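Local coordinates for acyl carrier protein (Leishmania major, PDB 5ZWT), which probably carries growing acyl chains on a phosphopantetheine arm during fatty acid biosynthesis, here in an apo form that lacks this arm, at residues T9-V14 / Q52-D57; T27-F32 / S68-V73. The protein carries 1 engineered substitution. One frame throughout, in Å; residues are numbered along the deposited sequence.

Contact 1 (T9-V14 / Q52-D57)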
loop_
_atom_site.group_PDB
_atom_site.type_symbol
_atom_site.label_atom_id
_atom_site.label_comp_id
_atom_site.label_asym_id
_atom_site.label_seq_id
_atom_site.Cartn_x
_atom_site.Cartn_y
_atom_site.Cartn_z
ATOM N N THR A 9 5.555 3.396 3.894
ATOM C CA THR A 9 5.318 4.749 3.394
ATOM C C THR A 9 4.301 5.478 4.255
ATOM O O THR A 9 4.450 6.678 4.560
ATOM C CB THR A 9 4.827 4.680 1.944
ATOM O OG1 THR A 9 5.816 4.052 1.108
ATOM C CG2 THR A 9 4.509 6.066 1.411
ATOM N N ARG A 10 3.251 4.775 4.662
ATOM C CA ARG A 10 2.259 5.470 5.460
ATOM C C ARG A 10 2.714 5.612 6.908
ATOM O O ARG A 10 2.417 6.628 7.535
ATOM C CB ARG A 10 0.913 4.758 5.341
ATOM C CG ARG A 10 0.335 4.836 3.911
ATOM C CD ARG A 10 -0.781 3.832 3.710
ATOM N NE ARG A 10 -1.834 3.964 4.706
ATOM C CZ ARG A 10 -2.832 3.091 4.840
ATOM N NH1 ARG A 10 -2.898 2.040 4.032
ATOM N NH2 ARG A 10 -3.761 3.263 5.775
ATOM N N VAL A 11 3.482 4.656 7.440
ATOM C CA VAL A 11 3.995 4.858 8.798
ATOM C C VAL A 11 4.961 6.032 8.834
ATOM O O VAL A 11 4.938 6.842 9.776
ATOM C CB VAL A 11 4.650 3.578 9.350
ATOM C CG1 VAL A 11 5.347 3.884 10.696
ATOM C CG2 VAL A 11 3.596 2.512 9.549
ATOM N N LEU A 12 5.794 6.175 7.796
ATOM C CA LEU A 12 6.781 7.256 7.791
ATOM C C LEU A 12 6.089 8.600 7.849
ATOM O O LEU A 12 6.547 9.504 8.555
ATOM C CB LEU A 12 7.684 7.183 6.550
ATOM C CG LEU A 12 8.748 6.076 6.484
ATOM C CD1 LEU A 12 9.355 6.023 5.101
ATOM C CD2 LEU A 12 9.830 6.294 7.529
ATOM N N GLU A 13 4.953 8.737 7.158
ATOM C CA GLU A 13 4.296 10.040 7.129
ATOM C C GLU A 13 3.557 10.313 8.426
ATOM O O GLU A 13 3.531 11.465 8.898
ATOM C CB GLU A 13 3.333 10.120 5.940
ATOM C CG GLU A 13 3.353 11.464 5.203
ATOM C CD GLU A 13 4.709 11.760 4.579
ATOM O OE1 GLU A 13 5.294 10.849 3.957
ATOM O OE2 GLU A 13 5.203 12.898 4.733
ATOM N N VAL A 14 3.022 9.269 9.064
ATOM C CA VAL A 14 2.443 9.451 10.391
ATOM C C VAL A 14 3.503 9.962 11.358
ATOM O O VAL A 14 3.272 10.917 12.110
ATOM C CB VAL A 14 1.811 8.140 10.900
ATOM C CG1 VAL A 14 1.410 8.286 12.371
ATOM C CG2 VAL A 14 0.593 7.803 10.046
ATOM N N GLN A 52 -5.037 5.004 13.908
ATOM C CA GLN A 52 -6.016 5.740 13.120
ATOM C C GLN A 52 -5.650 5.757 11.646
ATOM O O GLN A 52 -6.541 5.819 10.789
ATOM C CB GLN A 52 -6.155 7.172 13.644
ATOM C CG GLN A 52 -6.842 7.289 14.997
ATOM C CD GLN A 52 -8.259 6.704 14.993
ATOM O OE1 GLN A 52 -8.541 5.704 15.667
ATOM N NE2 GLN A 52 -9.155 7.325 14.223
ATOM N N GLU A 53 -4.356 5.723 11.322
ATOM C CA GLU A 53 -3.980 5.697 9.919
ATOM C C GLU A 53 -4.417 4.392 9.268
ATOM O O GLU A 53 -4.923 4.392 8.140
ATOM C CB GLU A 53 -2.465 5.894 9.776
ATOM C CG GLU A 53 -1.924 5.585 8.380
ATOM C CD GLU A 53 -2.451 6.549 7.311
ATOM O OE1 GLU A 53 -2.402 6.185 6.122
ATOM O OE2 GLU A 53 -2.922 7.662 7.643
ATOM N N PHE A 54 -4.299 3.281 9.985
ATOM C CA PHE A 54 -4.611 1.977 9.421
ATOM C C PHE A 54 -5.935 1.421 9.927
ATOM O O PHE A 54 -6.253 0.266 9.633
ATOM C CB PHE A 54 -3.471 0.991 9.706
ATOM C CG PHE A 54 -2.180 1.333 8.995
ATOM C CD1 PHE A 54 -1.947 0.904 7.688
ATOM C CD2 PHE A 54 -1.218 2.105 9.626
ATOM C CE1 PHE A 54 -0.765 1.234 7.034
ATOM C CE2 PHE A 54 -0.033 2.439 8.978
ATOM C CZ PHE A 54 0.194 1.996 7.684
ATOM N N ILE A 55 -6.711 2.211 10.676
ATOM C CA ILE A 55 -8.015 1.781 11.174
ATOM C C ILE A 55 -7.845 0.432 11.861
ATOM O O ILE A 55 -8.507 -0.557 11.524
ATOM C CB ILE A 55 -9.107 1.762 10.077
ATOM C CG1 ILE A 55 -9.261 3.133 9.393
ATOM C CG2 ILE A 55 -10.468 1.416 10.684
ATOM C CD1 ILE A 55 -8.274 3.483 8.285
ATOM N N LEU A 56 -6.880 0.368 12.762
ATOM C CA LEU A 56 -6.589 -0.831 13.518
ATOM C C LEU A 56 -6.728 -0.507 14.989
ATOM O O LEU A 56 -6.386 0.590 15.430
ATOM C CB LEU A 56 -5.179 -1.360 13.246
ATOM C CG LEU A 56 -5.219 -2.630 12.417
ATOM C CD1 LEU A 56 -5.748 -2.283 11.064
ATOM C CD2 LEU A 56 -3.857 -3.249 12.313
ATOM N N ASP A 57 -7.206 -1.467 15.753
ATOM C CA ASP A 57 -7.150 -1.351 17.197
ATOM C C ASP A 57 -6.062 -2.330 17.601
ATOM O O ASP A 57 -6.205 -3.545 17.427
ATOM C CB ASP A 57 -8.494 -1.658 17.860
ATOM C CG ASP A 57 -8.414 -1.604 19.375
ATOM O OD1 ASP A 57 -8.185 -2.667 19.993
ATOM O OD2 ASP A 57 -8.569 -0.499 19.951
#

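Contact 2 (T27-F32 / S68-V73)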
loop_
_atom_site.group_PDB
_atom_site.type_symbol
_atom_site.label_atom_id
_atom_site.label_comp_id
_atom_site.label_asym_id
_atom_site.label_seq_id
_atom_site.Cartn_x
_atom_site.Cartn_y
_atom_site.Cartn_z
ATOM N N THR A 27 13.857 7.759 9.572
ATOM C CA THR A 27 14.161 6.783 8.530
ATOM C C THR A 27 13.314 5.544 8.756
ATOM O O THR A 27 12.653 5.412 9.790
ATOM C CB THR A 27 15.645 6.374 8.523
ATOM O OG1 THR A 27 15.923 5.517 9.642
ATOM C CG2 THR A 27 16.526 7.574 8.616
ATOM N N PRO A 28 13.301 4.609 7.798
ATOM C CA PRO A 28 12.638 3.314 8.049
ATOM C C PRO A 28 13.189 2.527 9.240
ATOM O O PRO A 28 12.551 1.545 9.639
ATOM C CB PRO A 28 12.858 2.542 6.745
ATOM C CG PRO A 28 13.145 3.577 5.703
ATOM C CD PRO A 28 13.572 4.837 6.363
ATOM N N GLU A 29 14.317 2.920 9.833
ATOM C CA GLU A 29 14.848 2.217 10.996
ATOM C C GLU A 29 14.815 3.042 12.278
ATOM O O GLU A 29 15.418 2.631 13.272
ATOM C CB GLU A 29 16.280 1.732 10.726
ATOM C CG GLU A 29 16.428 1.132 9.331
ATOM C CD GLU A 29 16.126 -0.358 9.336
ATOM O OE1 GLU A 29 16.006 -0.966 8.247
ATOM O OE2 GLU A 29 15.898 -0.902 10.440
ATOM N N SER A 30 14.105 4.167 12.303
ATOM C CA SER A 30 14.149 5.038 13.471
ATOM C C SER A 30 13.537 4.350 14.683
ATOM O O SER A 30 12.438 3.780 14.605
ATOM C CB SER A 30 13.417 6.353 13.187
ATOM O OG SER A 30 14.123 7.097 12.208
ATOM N N HIS A 31 14.261 4.396 15.796
ATOM C CA HIS A 31 13.750 3.973 17.090
ATOM C C HIS A 31 13.168 5.186 17.788
ATOM O O HIS A 31 13.803 6.245 17.842
ATOM C CB HIS A 31 14.854 3.352 17.954
ATOM C CG HIS A 31 15.326 2.012 17.473
ATOM N ND1 HIS A 31 15.167 0.860 18.216
ATOM C CD2 HIS A 31 15.982 1.643 16.347
ATOM C CE1 HIS A 31 15.686 -0.162 17.558
ATOM N NE2 HIS A 31 16.190 0.286 16.422
ATOM N N PHE A 32 11.954 5.031 18.327
ATOM C CA PHE A 32 11.236 6.200 18.815
ATOM C C PHE A 32 12.045 6.941 19.873
ATOM O O PHE A 32 12.174 8.167 19.816
ATOM C CB PHE A 32 9.870 5.783 19.364
ATOM C CG PHE A 32 8.935 5.222 18.320
ATOM C CD1 PHE A 32 9.066 5.573 16.989
ATOM C CD2 PHE A 32 7.915 4.355 18.685
ATOM C CE1 PHE A 32 8.211 5.054 16.020
ATOM C CE2 PHE A 32 7.040 3.852 17.727
ATOM C CZ PHE A 32 7.193 4.201 16.393
ATOM N N SER A 68 9.761 1.302 17.469
ATOM C CA SER A 68 10.549 1.777 16.345
ATOM C C SER A 68 9.675 1.668 15.112
ATOM O O SER A 68 8.639 0.995 15.124
ATOM C CB SER A 68 11.819 0.948 16.171
ATOM O OG SER A 68 11.474 -0.358 15.707
ATOM N N ILE A 69 10.120 2.296 14.031
ATOM C CA ILE A 69 9.375 2.175 12.780
ATOM C C ILE A 69 9.419 0.742 12.254
ATOM O O ILE A 69 8.381 0.248 11.784
ATOM C CB ILE A 69 9.848 3.218 11.755
ATOM C CG1 ILE A 69 9.405 4.611 12.262
ATOM C CG2 ILE A 69 9.298 2.912 10.363
ATOM C CD1 ILE A 69 9.551 5.723 11.241
ATOM N N PRO A 70 10.552 0.021 12.305
ATOM C CA PRO A 70 10.479 -1.409 11.948
ATOM C C PRO A 70 9.466 -2.182 12.783
ATOM O O PRO A 70 8.728 -3.005 12.233
ATOM C CB PRO A 70 11.918 -1.902 12.171
ATOM C CG PRO A 70 12.768 -0.698 11.968
ATOM C CD PRO A 70 11.945 0.488 12.423
ATOM N N ASP A 71 9.381 -1.925 14.090
ATOM C CA ASP A 71 8.389 -2.626 14.907
ATOM C C ASP A 71 6.982 -2.373 14.379
ATOM O O ASP A 71 6.175 -3.304 14.241
ATOM C CB ASP A 71 8.470 -2.199 16.383
ATOM C CG ASP A 71 9.747 -2.648 17.081
ATOM O OD1 ASP A 71 10.426 -3.579 16.577
ATOM O OD2 ASP A 71 10.032 -2.106 18.184
ATOM N N ALA A 72 6.672 -1.109 14.070
ATOM C CA ALA A 72 5.341 -0.763 13.585
ATOM C C ALA A 72 5.053 -1.391 12.232
ATOM O O ALA A 72 3.966 -1.939 12.018
ATOM C CB ALA A 72 5.188 0.757 13.477
ATOM N N VAL A 73 6.013 -1.315 11.305
ATOM C CA VAL A 73 5.774 -1.817 9.958
ATOM C C VAL A 73 5.638 -3.338 9.961
ATOM O O VAL A 73 4.755 -3.891 9.295
ATOM C CB VAL A 73 6.886 -1.333 9.010
ATOM C CG1 VAL A 73 6.745 -1.997 7.662
ATOM C CG2 VAL A 73 6.796 0.188 8.847
#

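Contact 1 (T9-V14 / Q52-D57)
Arg10 reaches from helix 3-16 to the end of helix 40-53, where Glu53 and Phe54, the residue that follows the helix, receive its guanidinium from two directions. A bend at chi3 (55°) turns the otherwise extended arginine chain, bringing one face of the guanidinium onto Phe54 CE1, 3.5 Å from Arg10 CZ, with the two planes 25° apart. At the guanidinium edge, Arg10 NE donates to Glu53 OE1 at 2.7 Å in a salt bridge that uses the anti lone pair of the carboxylate, whose plane stands steeply to the guanidinium. Arg10 NH2 adds two weak bonds, one to the same OE1 and one to the backbone O of Glu53 at 2.9 Å. Apolar contacts accompany the bonds: Val14 CG2 rests 3.6 Å from Glu53 CB, and Val11 CG2 meets Phe54 CE2 at 3.7 Å, crossing it at about a right angle. Arg10 NH1 is taken by Lys83 O and by Asp6 of the second subunit, while Gly1 N of that subunit, probably a tag remnant, bonds Glu53 OE1. The buried guanidinium is thus held in rotation by its edge bonds and by Phe54 CE1 against one face, and its charge is probably balanced by carboxylates from both chains.

Contact 2 (T27-F32 / S68-V73)
Ser68 OG sits between its own backbone N and carbonyl carbon (chi1 70°), a setting that lets it accept from Asp71 N and cap the start of helix 69-78, while CB, though its bond points away overall, touches the 27-32 loop. His31, with CG beside its backbone N (chi1 -70°), spreads its imidazole over this methylene: Ser68 CB lies 4.0 Å from the His31 ring centroid and 16° off the ring normal, a CH-pi contact. The Phe32 ring takes the backbone instead, with Ser68 N above one face, offset toward the rim, at 3.7 Å from Phe32 CE2. Ser68 lies between the two rings; next to it Ile69 N donates to Ser30 O at 2.8 Å. The bond accompanies a single beta bridge between His31 and Ser68, and its donor is an N-H of the first helical turn. Beyond it, Ile69 CD1 approaches Thr27 O at 3.4 Å and Pro70 CD fits against Pro28 O at 3.0 Å, both carbonyls belonging to a type I turn from Thr27 to Ser30. An ST turn, Glu29 N to Thr27 OG1, and the bond from Thr27 N to Ser30 OG brace that turn. The joined loop and helix start lie against helix 3-16, where Leu8 meets Pro28 and Ile69, and against helix 40-53, whose Val43 and Val46 pack on Phe32.

The two contacts lie on opposite sides of the chain's centre, about 13 Å apart between their centres, and their segments alternate along the sequence. Helix 3-16 joins them directly: Leu12 CD2, from 9-14, packs 3.8 Å from Ile69 CD1 and 3.7 Å from Thr27 O, and Val11 CG2 lies 4.0 Å from Val73 CG2. Contact 1 combines a salt bridge with apolar packing and reaches the second subunit, whereas contact 2 is a loop-to-helix joint within one chain. Together they connect helices 3-16, 40-53 and 69-78, the three longer helices of the bundle expected of acyl carrier proteins, in which relatives shelter the acyl chain.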